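Local coordinates for 6-phosphogluconate dehydrogenase, NAD-binding (Geobacter metallireducens, PDB 3PEF), which probably reduces succinic semialdehyde to gamma-hydroxybutyrate with an NADP(H) cofactor, as a member of the beta-hydroxyacid dehydrogenase family, at residues 113-125 with 160-172. The protein carries 2 engineered substitutions. Residues are numbered along the deposited sequence; the frame is centred on the assembly and turned at random.
Sequences GGRFLEAPVSGSK and HLGDVGKGAEMKL. With NAP (NADP nicotinamide-adenine-dinucleotide phosphate), chain I; GOL (glycerol), chain J; EDO (1,2-ethanediol), chain N.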
# COMPACT_ATOMS: atom_id res chain seq x y z
N GLY A 113 -27.74 -34.31 -12.24
CA GLY A 113 -27.32 -35.65 -12.59
C GLY A 113 -26.07 -35.71 -13.46
O GLY A 113 -25.75 -36.76 -14.02
N GLY A 114 -25.36 -34.59 -13.57
CA GLY A 114 -24.09 -34.57 -14.28
C GLY A 114 -22.91 -34.63 -13.32
O GLY A 114 -23.10 -34.71 -12.10
N ARG A 115 -21.70 -34.59 -13.85
CA ARG A 115 -20.50 -34.61 -13.01
C ARG A 115 -19.67 -33.34 -13.24
O ARG A 115 -19.70 -32.77 -14.34
CB ARG A 115 -19.68 -35.88 -13.27
CG ARG A 115 -20.40 -37.17 -12.79
CD ARG A 115 -19.67 -38.44 -13.23
NE ARG A 115 -19.45 -38.43 -14.67
CZ ARG A 115 -18.40 -38.99 -15.27
NH1 ARG A 115 -17.47 -39.60 -14.55
NH2 ARG A 115 -18.27 -38.92 -16.59
N PHE A 116 -18.95 -32.90 -12.22
CA PHE A 116 -18.22 -31.64 -12.34
C PHE A 116 -16.78 -31.67 -11.83
O PHE A 116 -16.49 -32.28 -10.81
CB PHE A 116 -18.97 -30.52 -11.63
CG PHE A 116 -18.27 -29.20 -11.71
CD1 PHE A 116 -18.38 -28.41 -12.84
CD2 PHE A 116 -17.49 -28.75 -10.65
CE1 PHE A 116 -17.72 -27.20 -12.91
CE2 PHE A 116 -16.85 -27.54 -10.72
CZ PHE A 116 -16.97 -26.76 -11.85
N LEU A 117 -15.90 -30.97 -12.56
CA LEU A 117 -14.47 -30.88 -12.26
C LEU A 117 -14.08 -29.44 -12.56
O LEU A 117 -14.42 -28.93 -13.62
CB LEU A 117 -13.69 -31.78 -13.23
CG LEU A 117 -12.45 -32.67 -12.98
CD1 LEU A 117 -11.44 -32.56 -14.12
CD2 LEU A 117 -11.77 -32.54 -11.61
N GLU A 118 -13.39 -28.77 -11.65
CA GLU A 118 -12.79 -27.49 -12.03
C GLU A 118 -11.38 -27.80 -12.45
O GLU A 118 -10.75 -28.67 -11.86
CB GLU A 118 -12.77 -26.50 -10.88
CG GLU A 118 -11.88 -26.90 -9.73
CD GLU A 118 -11.83 -25.83 -8.64
OE1 GLU A 118 -11.28 -26.10 -7.56
OE2 GLU A 118 -12.35 -24.72 -8.87
N ALA A 119 -10.87 -27.12 -13.47
CA ALA A 119 -9.46 -27.30 -13.83
C ALA A 119 -8.85 -26.05 -14.44
O ALA A 119 -8.55 -26.02 -15.63
CB ALA A 119 -9.28 -28.52 -14.75
N PRO A 120 -8.66 -24.99 -13.61
CA PRO A 120 -8.00 -23.79 -14.12
C PRO A 120 -6.55 -24.12 -14.46
O PRO A 120 -6.04 -25.15 -14.00
CB PRO A 120 -8.05 -22.84 -12.92
CG PRO A 120 -8.01 -23.77 -11.72
CD PRO A 120 -8.86 -24.95 -12.15
N VAL A 121 -5.90 -23.27 -15.24
CA VAL A 121 -4.57 -23.59 -15.75
C VAL A 121 -3.55 -22.51 -15.46
O VAL A 121 -3.88 -21.34 -15.25
CB VAL A 121 -4.58 -23.86 -17.30
CG1 VAL A 121 -5.66 -24.83 -17.66
CG2 VAL A 121 -4.77 -22.56 -18.08
N SER A 122 -2.29 -22.93 -15.45
CA SER A 122 -1.17 -21.99 -15.37
C SER A 122 -0.42 -22.05 -16.72
O SER A 122 -0.21 -23.13 -17.27
CB SER A 122 -0.27 -22.35 -14.18
OG SER A 122 0.84 -21.47 -14.09
N GLY A 123 -0.05 -20.90 -17.27
CA GLY A 123 0.57 -20.83 -18.58
C GLY A 123 -0.31 -20.00 -19.51
O GLY A 123 -1.53 -20.08 -19.42
N SER A 124 0.31 -19.21 -20.39
CA SER A 124 -0.43 -18.20 -21.14
C SER A 124 -0.70 -18.62 -22.59
O SER A 124 -0.87 -19.80 -22.88
CB SER A 124 0.34 -16.87 -21.10
OG SER A 124 -0.46 -15.79 -21.57
N LYS A 125 -0.74 -17.64 -23.49
CA LYS A 125 -1.15 -17.90 -24.86
C LYS A 125 -0.23 -18.92 -25.55
O LYS A 125 -0.71 -19.87 -26.16
CB LYS A 125 -1.18 -16.60 -25.67
CG LYS A 125 -1.62 -16.77 -27.11
CD LYS A 125 -1.84 -15.39 -27.78
CE LYS A 125 -2.32 -15.56 -29.23
NZ LYS A 125 -2.44 -14.25 -29.92
N HIS A 160 -4.16 -33.34 -9.58
CA HIS A 160 -5.47 -33.32 -8.94
C HIS A 160 -5.30 -32.91 -7.48
O HIS A 160 -4.51 -33.50 -6.77
CB HIS A 160 -6.13 -34.70 -9.05
CG HIS A 160 -7.54 -34.74 -8.57
ND1 HIS A 160 -7.87 -34.87 -7.24
CD2 HIS A 160 -8.71 -34.69 -9.25
CE1 HIS A 160 -9.19 -34.89 -7.12
NE2 HIS A 160 -9.72 -34.77 -8.32
N LEU A 161 -6.03 -31.89 -7.05
CA LEU A 161 -5.75 -31.23 -5.78
C LEU A 161 -6.78 -31.46 -4.69
O LEU A 161 -6.71 -30.84 -3.63
CB LEU A 161 -5.59 -29.72 -6.00
CG LEU A 161 -4.40 -29.34 -6.88
CD1 LEU A 161 -4.53 -27.91 -7.40
CD2 LEU A 161 -3.11 -29.53 -6.10
N GLY A 162 -7.76 -32.32 -4.96
CA GLY A 162 -8.76 -32.66 -3.96
C GLY A 162 -10.15 -32.22 -4.38
O GLY A 162 -10.49 -32.28 -5.56
N ASP A 163 -10.94 -31.78 -3.42
CA ASP A 163 -12.32 -31.37 -3.68
C ASP A 163 -12.42 -30.03 -4.42
O ASP A 163 -11.48 -29.22 -4.40
CB ASP A 163 -13.09 -31.26 -2.37
CG ASP A 163 -13.14 -32.58 -1.61
OD1 ASP A 163 -13.16 -33.64 -2.28
OD2 ASP A 163 -13.16 -32.54 -0.36
N VAL A 164 -13.56 -29.78 -5.05
CA VAL A 164 -13.78 -28.54 -5.79
C VAL A 164 -13.46 -27.36 -4.89
O VAL A 164 -13.88 -27.32 -3.73
CB VAL A 164 -15.23 -28.42 -6.29
CG1 VAL A 164 -15.41 -27.13 -7.13
CG2 VAL A 164 -15.62 -29.65 -7.10
N GLY A 165 -12.71 -26.41 -5.42
CA GLY A 165 -12.33 -25.25 -4.64
C GLY A 165 -10.84 -25.17 -4.44
O GLY A 165 -10.27 -24.08 -4.43
N LYS A 166 -10.20 -26.34 -4.30
CA LYS A 166 -8.75 -26.43 -4.11
C LYS A 166 -8.01 -25.98 -5.37
O LYS A 166 -6.98 -25.31 -5.28
CB LYS A 166 -8.34 -27.86 -3.74
CG LYS A 166 -8.68 -28.27 -2.30
CD LYS A 166 -7.62 -27.77 -1.32
CE LYS A 166 -8.09 -27.82 0.13
NZ LYS A 166 -8.64 -26.50 0.59
N GLY A 167 -8.53 -26.34 -6.53
CA GLY A 167 -7.96 -25.88 -7.78
C GLY A 167 -8.04 -24.37 -7.94
O GLY A 167 -7.06 -23.72 -8.32
N ALA A 168 -9.23 -23.82 -7.68
CA ALA A 168 -9.44 -22.37 -7.75
C ALA A 168 -8.50 -21.65 -6.80
O ALA A 168 -7.89 -20.65 -7.17
CB ALA A 168 -10.90 -22.00 -7.44
N GLU A 169 -8.39 -22.16 -5.57
CA GLU A 169 -7.52 -21.56 -4.57
C GLU A 169 -6.06 -21.58 -5.00
O GLU A 169 -5.34 -20.60 -4.84
CB GLU A 169 -7.72 -22.25 -3.21
CG GLU A 169 -9.04 -21.86 -2.59
CD GLU A 169 -9.46 -22.77 -1.45
OE1 GLU A 169 -8.99 -23.92 -1.42
OE2 GLU A 169 -10.27 -22.32 -0.60
N MET A 170 -5.62 -22.70 -5.57
CA MET A 170 -4.25 -22.79 -6.03
C MET A 170 -4.00 -21.79 -7.15
O MET A 170 -2.99 -21.08 -7.16
CB MET A 170 -3.97 -24.19 -6.56
CG MET A 170 -2.58 -24.32 -7.18
SD MET A 170 -1.25 -24.26 -5.96
CE MET A 170 -1.56 -25.78 -5.02
N LYS A 171 -4.92 -21.74 -8.10
CA LYS A 171 -4.81 -20.82 -9.22
C LYS A 171 -4.70 -19.37 -8.72
O LYS A 171 -3.85 -18.61 -9.17
CB LYS A 171 -6.01 -20.97 -10.17
CG LYS A 171 -6.04 -19.93 -11.29
CD LYS A 171 -4.75 -19.99 -12.12
CE LYS A 171 -4.89 -19.05 -13.31
NZ LYS A 171 -3.62 -18.92 -14.07
N LEU A 172 -5.59 -18.99 -7.80
CA LEU A 172 -5.57 -17.62 -7.28
C LEU A 172 -4.28 -17.29 -6.51
O LEU A 172 -3.72 -16.21 -6.65
CB LEU A 172 -6.80 -17.38 -6.41
CG LEU A 172 -8.14 -17.41 -7.16
CD1 LEU A 172 -9.27 -17.08 -6.23
CD2 LEU A 172 -8.08 -16.41 -8.34
PA NAP I . -10.44 -13.82 -23.39
O1A NAP I . -10.87 -12.44 -23.07
O2A NAP I . -9.70 -13.98 -24.65
O5B NAP I . -11.72 -14.79 -23.41
C5B NAP I . -12.77 -14.61 -22.51
C4B NAP I . -13.87 -15.58 -22.91
O4B NAP I . -14.93 -15.46 -22.00
C3B NAP I . -14.43 -15.25 -24.29
O3B NAP I . -14.74 -16.49 -24.89
C2B NAP I . -15.70 -14.51 -23.96
O2B NAP I . -16.70 -14.57 -24.94
C1B NAP I . -16.13 -15.28 -22.72
N9A NAP I . -17.14 -14.54 -21.96
C8A NAP I . -16.94 -13.39 -21.24
N7A NAP I . -18.12 -13.02 -20.69
C5A NAP I . -19.06 -13.91 -21.07
C6A NAP I . -20.41 -14.00 -20.77
N6A NAP I . -20.99 -13.08 -20.00
N1A NAP I . -21.15 -15.02 -21.30
C2A NAP I . -20.54 -15.97 -22.11
N3A NAP I . -19.19 -15.88 -22.39
C4A NAP I . -18.46 -14.87 -21.87
O3 NAP I . -9.55 -14.30 -22.17
PN NAP I . -8.74 -15.64 -21.94
O1N NAP I . -7.33 -15.31 -21.63
O2N NAP I . -9.02 -16.62 -23.01
O5D NAP I . -9.51 -16.01 -20.58
C5D NAP I . -10.19 -17.22 -20.36
C4D NAP I . -9.89 -17.62 -18.91
O4D NAP I . -8.59 -18.14 -18.77
C3D NAP I . -9.92 -16.44 -17.97
O3D NAP I . -10.51 -16.92 -16.78
C2D NAP I . -8.46 -16.07 -17.76
O2D NAP I . -8.28 -15.46 -16.52
C1D NAP I . -7.85 -17.45 -17.78
N1N NAP I . -6.41 -17.57 -18.12
C2N NAP I . -5.84 -16.76 -19.06
C3N NAP I . -4.50 -16.93 -19.41
C7N NAP I . -3.90 -16.07 -20.48
O7N NAP I . -2.52 -15.94 -20.47
N7N NAP I . -4.63 -15.42 -21.40
C4N NAP I . -3.73 -17.92 -18.80
C5N NAP I . -4.33 -18.76 -17.87
C6N NAP I . -5.68 -18.59 -17.54
P2B NAP I . -16.70 -13.56 -26.22
O1X NAP I . -18.13 -13.55 -26.73
O2X NAP I . -16.28 -12.20 -25.75
O3X NAP I . -15.73 -14.05 -27.26
C1 GOL J . -2.55 -16.08 -16.58
O1 GOL J . -3.27 -17.00 -15.80
C2 GOL J . -1.23 -16.59 -17.19
O2 GOL J . -0.70 -17.76 -16.58
C3 GOL J . -0.27 -15.40 -17.08
O3 GOL J . 0.81 -15.42 -17.99
C1 EDO N . -18.07 -31.83 -7.80
O1 EDO N . -18.29 -32.90 -8.72
C2 EDO N . -19.37 -31.09 -7.51
O2 EDO N . -19.12 -30.18 -6.44
O HOH W 1 -0.27 -19.00 -13.71
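The buried carboxylate of E118 sits at the N-terminus of helix 166-194. Its OE1 accepts from G165 N at 2.6 Å and from A168 N at 3.1 Å. The two N-H groups come from opposite faces of the carboxylate, each more than 50° out of its plane. The contact joins strand 115-122 of the Rossmann-type NADP-binding domain to the long helix that leads into the C-terminal domain. CG of E118 lies between its backbone N and carbonyl carbon (chi1 66°), and the chain beyond runs straight out to the helix end. The positive end of the helix dipole probably stabilises the charge. OE2 bonds to S102 of helix 99-111. An alanine here would probably leave the G165 and A168 amides without this acceptor and the S102 hydroxyl without its mate. G167 lets the carboxylate close in, since a side chain there would clash with OE1. On one side, V164 CG1 meets the edge of the F116 ring, in its plane, 3.9 Å from CE2. On the other, P120 CG lies 3.8 Å from K171 CB. The chain of K171, the predicted active-site lysine, bends at chi2 (58°), and its NZ ends 3.9 Å from C5N of the nicotinamide. N175 also binds its amine, and a glycerol occupies the pocket, with GOL O1 2.6 Å from K171 NZ. K171 NZ donates to V121 O at 2.7 Å, in the carbonyl plane.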